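Local coordinates for nitrogen regulatory protein P-II (Thiomonas intermedia, PDB 5D4N), which binds adenine nucleotides such as ADP and AMP and probably acts as a PII-like, bicarbonate-responsive regulator associated with the carboxysome, at residues 49-54 and 61-66; 21-26 and 83-88. All blocks are in the same frame, centred on the assembly; numbering follows the deposited sequence.

Contact 1 (49-54 and 61-66); sequences GMYEGH and DALIMI. With ADP (adenosine-5'-diphosphate), chain D.
Tyr-51 and Leu-63 meet in a small, buried apolar contact that forms part of the ADP site, where strand 49-52, outermost in this chain's antiparallel sheet, comes near the start of strand 63-70. The closest touch is between CB of Tyr-51 and CD1 of Leu-63, 3.5 Å apart. The side chains meet roughly perpendicular to one another, and Leu-63 CD2 lies over one face of the tyrosine ring, 4.2 Å above its plane and displaced toward the rim. In both residues CG stands anti to the carbonyl carbon (chi1 -73° in Tyr-51, -75° in Leu-63), which brings the phenol up to the diphosphate and the leucine branch up to the ribose. Leu-63 CD1 thus also packs 3.4 Å from ADP O2'.

The two strands are not direct neighbours: strand 36-46 runs between them in the ferredoxin-like sheet of the PII fold, and it pairs through its backbone with Tyr-51 at Gly-44 and with Leu-63 at Leu-42. The phenol is long enough to pass the sugar, and its OH lies 2.9 Å from ADP O2B, which sits at the ring edge in the ring plane; the same OH is hydrogen-bonded to Ser-90 OG. A phenylalanine here would keep the ring on Leu-63 but would probably leave Ser-90 OG without this partner and take the phenol oxygen away from ADP O2B.

Further along, the two segments draw together at Gly-53 and Ala-62, with alpha carbons 4.6 Å apart. Small residues suit so close an approach: the methyl CB of Ala-62 rests 3.7 Å from CA of Gly-53, whose N is hydrogen-bonded to Ser-43 OG.

Contact 2 (21-26 and 83-88); sequences KEFATD and QPFFEA
Over one face of the Phe-23 ring, near its rim, stands Phe-85 CD1, 3.7 Å above the plane; in the plane of the Phe-85 ring, at its edge, lies CE1 of its own neighbour Phe-86. The two rings of the contact form an offset, near-parallel pair, with planes at 23° and centroids 4.9 Å apart, slid so far that they barely overlap. This pair bridges helix 21-31 and helix 72-88, the two helices that pack on one side of the sheet in the ferredoxin-like βαββαβ fold of PII proteins.

The helix backbones stay well separated here, Phe-23 and Phe-85 being the nearest pair with alpha carbons 9.1 Å apart, and a long flat side chain from each is suited to spanning that distance. Each benzyl group has CG anti to its own backbone N (chi1 173° in Phe-23, 178° in Phe-85), an extension that carries the rings into the gap between the helices, where they pass each other, each reaching toward the opposite helix.

Phe-23 is on the exposed side of the pair, whereas Phe-85 is buried: its ring stacks with His-89, meets His-20 edge-to-face and packs on Leu-16 of strand 7-17. Phe-86, one residue on, faces the sheet too, touching Ile-14 and Leu-16, and one face of its ring receives CD2 of Phe-85, 3.6 Å above the plane. Because the slide brings the edge of one ring over the root of the other, the closest approach between the two segments is not ring to ring but from CE1 of Phe-23 to the methylene CB of Phe-85, at 3.6 Å.

The centres of contacts 1 and 2 are about 15 Å apart. Along the chain the order is 21-26, 49-54, 61-66, 83-88, which nests contact 1 inside the loop closed by contact 2. Contact 1 belongs to the sheet and contact 2 to the helical layer against it; the two layers meet where segment 61-66 lies under helix 21-31. There Ile-66 CD1 packs 3.6 Å from Ala-24 CB and Ile-64 CD1 lies 3.7 Å from Lys-21 CB. Strand 63-70 then leads directly into helix 72-88. Helix 21-31 thus packs on the same strand whose first residue, Leu-63, lines the ADP pocket.

Contact 1 (49-54 and 61-66)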
loop_
_atom_site.group_PDB
_atom_site.type_symbol
_atom_site.label_atom_id
_atom_site.label_comp_id
_atom_site.label_asym_id
_atom_site.label_seq_id
_atom_site.Cartn_x
_atom_site.Cartn_y
_atom_site.Cartn_z
ATOM N N GLY A 49 -10.939 -17.508 8.313
ATOM C CA GLY A 49 -11.922 -16.581 8.850
ATOM C C GLY A 49 -11.590 -15.109 8.684
ATOM O O GLY A 49 -10.629 -14.740 8.008
ATOM N N MET A 50 -12.424 -14.276 9.301
ATOM C CA MET A 50 -12.329 -12.820 9.269
ATOM C C MET A 50 -11.575 -12.275 10.465
ATOM O O MET A 50 -11.654 -12.828 11.568
ATOM C CB MET A 50 -13.717 -12.176 9.227
ATOM C CG MET A 50 -14.586 -12.622 8.030
ATOM S SD MET A 50 -13.909 -12.173 6.396
ATOM C CE MET A 50 -13.766 -10.433 6.589
ATOM N N TYR A 51 -10.811 -11.210 10.225
ATOM C CA TYR A 51 -10.130 -10.450 11.260
ATOM C C TYR A 51 -10.768 -9.069 11.183
ATOM O O TYR A 51 -10.740 -8.442 10.122
ATOM C CB TYR A 51 -8.619 -10.333 10.980
ATOM C CG TYR A 51 -7.847 -11.615 11.200
ATOM C CD1 TYR A 51 -7.299 -11.914 12.440
ATOM C CD2 TYR A 51 -7.703 -12.550 10.176
ATOM C CE1 TYR A 51 -6.592 -13.099 12.654
ATOM C CE2 TYR A 51 -6.988 -13.732 10.376
ATOM C CZ TYR A 51 -6.444 -14.006 11.618
ATOM O OH TYR A 51 -5.797 -15.197 11.844
ATOM N N GLU A 52 -11.418 -8.615 12.255
ATOM C CA GLU A 52 -12.019 -7.286 12.256
ATOM C C GLU A 52 -11.353 -6.478 13.364
ATOM O O GLU A 52 -11.620 -6.727 14.558
ATOM C CB GLU A 52 -13.537 -7.350 12.472
ATOM C CG GLU A 52 -14.294 -8.227 11.493
ATOM C CD GLU A 52 -15.298 -7.442 10.685
ATOM O OE1 GLU A 52 -14.891 -6.817 9.680
ATOM O OE2 GLU A 52 -16.480 -7.397 11.097
ATOM N N GLY A 53 -10.511 -5.534 12.964
ATOM C CA GLY A 53 -9.728 -4.713 13.875
ATOM C C GLY A 53 -10.537 -3.964 14.905
ATOM O O GLY A 53 -10.186 -3.973 16.091
ATOM N N HIS A 54 -11.668 -3.375 14.467
ATOM C CA HIS A 54 -12.517 -2.580 15.344
ATOM C C HIS A 54 -13.176 -3.405 16.459
ATOM O O HIS A 54 -13.587 -2.821 17.460
ATOM C CB HIS A 54 -13.533 -1.772 14.527
ATOM C CG HIS A 54 -14.637 -2.606 13.954
ATOM N ND1 HIS A 54 -14.403 -3.510 12.934
ATOM C CD2 HIS A 54 -15.952 -2.639 14.278
ATOM C CE1 HIS A 54 -15.576 -4.062 12.665
ATOM N NE2 HIS A 54 -16.536 -3.582 13.459
ATOM N N ASP A 61 -3.830 -5.913 19.339
ATOM C CA ASP A 61 -4.076 -7.242 18.766
ATOM C C ASP A 61 -4.579 -7.203 17.331
ATOM O O ASP A 61 -4.577 -8.237 16.675
ATOM C CB ASP A 61 -5.056 -8.036 19.607
ATOM C CG ASP A 61 -4.566 -8.482 20.967
ATOM O OD1 ASP A 61 -3.334 -8.390 21.222
ATOM O OD2 ASP A 61 -5.408 -8.874 21.792
ATOM N N ALA A 62 -5.098 -6.062 16.864
ATOM C CA ALA A 62 -5.642 -5.992 15.513
ATOM C C ALA A 62 -4.563 -6.240 14.442
ATOM O O ALA A 62 -3.359 -6.054 14.722
ATOM C CB ALA A 62 -6.312 -4.634 15.283
ATOM N N LEU A 63 -4.991 -6.681 13.245
ATOM C CA LEU A 63 -4.062 -6.862 12.124
ATOM C C LEU A 63 -3.358 -5.560 11.840
ATOM O O LEU A 63 -3.941 -4.482 11.989
ATOM C CB LEU A 63 -4.755 -7.275 10.807
ATOM C CG LEU A 63 -5.248 -8.693 10.640
ATOM C CD1 LEU A 63 -5.978 -8.806 9.307
ATOM C CD2 LEU A 63 -4.112 -9.709 10.667
ATOM N N ILE A 64 -2.102 -5.660 11.424
ATOM C CA ILE A 64 -1.330 -4.490 11.019
ATOM C C ILE A 64 -0.653 -4.792 9.691
ATOM O O ILE A 64 -0.516 -5.962 9.303
ATOM C CB ILE A 64 -0.252 -4.083 12.085
ATOM C CG1 ILE A 64 0.799 -5.231 12.283
ATOM C CG2 ILE A 64 -0.887 -3.660 13.393
ATOM C CD1 ILE A 64 1.994 -4.852 13.140
ATOM N N MET A 65 -0.219 -3.741 8.998
ATOM C CA MET A 65 0.571 -3.903 7.789
ATOM C C MET A 65 1.835 -3.122 7.986
ATOM O O MET A 65 1.782 -1.905 8.241
ATOM C CB MET A 65 -0.163 -3.401 6.530
ATOM C CG MET A 65 0.701 -3.526 5.303
ATOM S SD MET A 65 -0.188 -3.189 3.752
ATOM C CE MET A 65 -0.619 -1.424 3.974
ATOM N N ILE A 66 2.972 -3.813 7.896
ATOM C CA ILE A 66 4.266 -3.144 8.036
ATOM C C ILE A 66 4.768 -2.928 6.617
ATOM O O ILE A 66 4.874 -3.897 5.845
ATOM C CB ILE A 66 5.251 -4.019 8.845
ATOM C CG1 ILE A 66 4.698 -4.264 10.252
ATOM C CG2 ILE A 66 6.620 -3.302 8.889
ATOM C CD1 ILE A 66 5.507 -5.346 11.065
HETATM P PB ADP D . -6.141 -17.297 8.591
HETATM O O1B ADP D . -5.900 -18.527 7.901
HETATM O O2B ADP D . -5.709 -17.424 10.024
HETATM O O3B ADP D . -7.616 -16.962 8.570
HETATM P PA ADP D . -4.476 -15.888 6.522
HETATM O O1A ADP D . -3.020 -16.134 6.698
HETATM O O2A ADP D . -5.023 -16.692 5.322
HETATM O O3A ADP D . -5.296 -16.136 7.876
HETATM O "O5'" ADP D . -4.695 -14.342 6.218
HETATM C "C5'" ADP D . -4.413 -13.384 7.250
HETATM C "C4'" ADP D . -4.625 -11.992 6.712
HETATM O "O4'" ADP D . -3.739 -11.769 5.597
HETATM C "C3'" ADP D . -6.012 -11.754 6.134
HETATM O "O3'" ADP D . -6.975 -11.471 7.147
HETATM C "C2'" ADP D . -5.748 -10.550 5.229
HETATM O "O2'" ADP D . -5.629 -9.385 6.022
HETATM C "C1'" ADP D . -4.364 -10.889 4.665
HETATM N N9 ADP D . -4.453 -11.560 3.370
HETATM C C8 ADP D . -4.534 -12.907 3.125
HETATM N N7 ADP D . -4.732 -13.210 1.864
HETATM C C5 ADP D . -4.773 -11.976 1.233
HETATM C C6 ADP D . -4.914 -11.607 -0.123
HETATM N N6 ADP D . -5.140 -12.489 -1.111
HETATM N N1 ADP D . -4.827 -10.290 -0.426
HETATM C C2 ADP D . -4.650 -9.408 0.565
HETATM N N3 ADP D . -4.538 -9.637 1.878
HETATM C C4 ADP D . -4.593 -10.951 2.145
#

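Contact 2 (21-26 and 83-88)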
loop_
_atom_site.group_PDB
_atom_site.type_symbol
_atom_site.label_atom_id
_atom_site.label_comp_id
_atom_site.label_asym_id
_atom_site.label_seq_id
_atom_site.Cartn_x
_atom_site.Cartn_y
_atom_site.Cartn_z
ATOM N N LYS A 21 3.930 -7.928 16.242
ATOM C CA LYS A 21 4.636 -6.751 15.723
ATOM C C LYS A 21 6.125 -6.766 16.080
ATOM O O LYS A 21 6.969 -6.570 15.190
ATOM C CB LYS A 21 3.988 -5.461 16.241
ATOM C CG LYS A 21 4.686 -4.159 15.757
ATOM C CD LYS A 21 3.931 -2.908 16.217
ATOM C CE LYS A 21 4.308 -2.446 17.588
ATOM N NZ LYS A 21 3.563 -1.206 17.946
ATOM N N GLU A 22 6.443 -7.020 17.350
ATOM C CA GLU A 22 7.838 -7.000 17.793
ATOM C C GLU A 22 8.693 -8.063 17.088
ATOM O O GLU A 22 9.822 -7.763 16.713
ATOM C CB GLU A 22 7.932 -7.057 19.322
ATOM C CG GLU A 22 9.334 -6.873 19.854
ATOM C CD GLU A 22 9.469 -7.207 21.322
ATOM O OE1 GLU A 22 9.617 -8.409 21.641
ATOM O OE2 GLU A 22 9.416 -6.272 22.153
ATOM N N PHE A 23 8.146 -9.277 16.844
ATOM C CA PHE A 23 8.868 -10.328 16.132
ATOM C C PHE A 23 9.251 -9.806 14.739
ATOM O O PHE A 23 10.407 -9.938 14.300
ATOM C CB PHE A 23 7.977 -11.560 15.984
ATOM C CG PHE A 23 8.562 -12.642 15.117
ATOM C CD1 PHE A 23 8.358 -12.643 13.741
ATOM C CD2 PHE A 23 9.299 -13.684 15.676
ATOM C CE1 PHE A 23 8.950 -13.608 12.930
ATOM C CE2 PHE A 23 9.856 -14.685 14.859
ATOM C CZ PHE A 23 9.699 -14.617 13.483
ATOM N N ALA A 24 8.269 -9.227 14.054
ATOM C CA ALA A 24 8.504 -8.720 12.699
ATOM C C ALA A 24 9.480 -7.551 12.665
ATOM O O ALA A 24 10.406 -7.562 11.849
ATOM C CB ALA A 24 7.193 -8.317 12.084
ATOM N N THR A 25 9.274 -6.530 13.518
ATOM C CA THR A 25 10.194 -5.349 13.548
ATOM C C THR A 25 11.607 -5.752 13.971
ATOM O O THR A 25 12.590 -5.230 13.432
ATOM C CB THR A 25 9.612 -4.184 14.329
ATOM O OG1 THR A 25 9.506 -4.561 15.719
ATOM C CG2 THR A 25 8.265 -3.702 13.732
ATOM N N ASP A 26 11.723 -6.761 14.868
ATOM C CA ASP A 26 13.037 -7.274 15.247
ATOM C C ASP A 26 13.745 -7.917 14.044
ATOM O O ASP A 26 14.946 -7.707 13.890
ATOM C CB ASP A 26 12.939 -8.295 16.371
ATOM C CG ASP A 26 12.727 -7.731 17.758
ATOM O OD1 ASP A 26 12.832 -6.479 17.927
ATOM O OD2 ASP A 26 12.468 -8.525 18.673
ATOM N N GLN A 83 9.571 -16.998 6.866
ATOM C CA GLN A 83 9.068 -18.334 6.498
ATOM C C GLN A 83 8.528 -19.223 7.648
ATOM O O GLN A 83 7.344 -19.594 7.593
ATOM C CB GLN A 83 10.063 -19.071 5.590
ATOM C CG GLN A 83 9.565 -20.457 5.165
ATOM C CD GLN A 83 10.598 -21.271 4.432
ATOM O OE1 GLN A 83 11.775 -20.888 4.278
ATOM N NE2 GLN A 83 10.170 -22.429 3.958
ATOM N N PRO A 84 9.318 -19.558 8.706
ATOM C CA PRO A 84 8.761 -20.386 9.786
ATOM C C PRO A 84 7.599 -19.679 10.464
ATOM O O PRO A 84 6.641 -20.331 10.858
ATOM C CB PRO A 84 9.937 -20.569 10.747
ATOM C CG PRO A 84 11.133 -20.331 9.926
ATOM C CD PRO A 84 10.736 -19.249 8.985
ATOM N N PHE A 85 7.649 -18.339 10.539
ATOM C CA PHE A 85 6.564 -17.589 11.152
ATOM C C PHE A 85 5.274 -17.774 10.358
ATOM O O PHE A 85 4.255 -18.116 10.961
ATOM C CB PHE A 85 6.930 -16.100 11.288
ATOM C CG PHE A 85 5.803 -15.286 11.866
ATOM C CD1 PHE A 85 5.577 -15.251 13.243
ATOM C CD2 PHE A 85 4.913 -14.627 11.037
ATOM C CE1 PHE A 85 4.511 -14.510 13.766
ATOM C CE2 PHE A 85 3.836 -13.919 11.560
ATOM C CZ PHE A 85 3.634 -13.880 12.918
ATOM N N PHE A 86 5.295 -17.519 9.032
ATOM C CA PHE A 86 4.064 -17.626 8.228
ATOM C C PHE A 86 3.557 -19.056 8.000
ATOM O O PHE A 86 2.378 -19.239 7.685
ATOM C CB PHE A 86 4.135 -16.790 6.942
ATOM C CG PHE A 86 4.097 -15.293 7.213
ATOM C CD1 PHE A 86 3.050 -14.723 7.930
ATOM C CD2 PHE A 86 5.097 -14.450 6.729
ATOM C CE1 PHE A 86 3.013 -13.347 8.184
ATOM C CE2 PHE A 86 5.066 -13.076 6.996
ATOM C CZ PHE A 86 4.027 -12.533 7.719
ATOM N N GLU A 87 4.399 -20.056 8.245
ATOM C CA GLU A 87 3.970 -21.462 8.170
ATOM C C GLU A 87 3.165 -21.824 9.444
ATOM O O GLU A 87 2.333 -22.742 9.421
ATOM C CB GLU A 87 5.164 -22.411 7.949
ATOM C CG GLU A 87 5.815 -22.265 6.581
ATOM N N ALA A 88 3.359 -21.048 10.544
ATOM C CA ALA A 88 2.685 -21.295 11.823
ATOM C C ALA A 88 1.702 -20.206 12.267
ATOM O O ALA A 88 0.959 -20.417 13.236
ATOM C CB ALA A 88 3.732 -21.521 12.910
#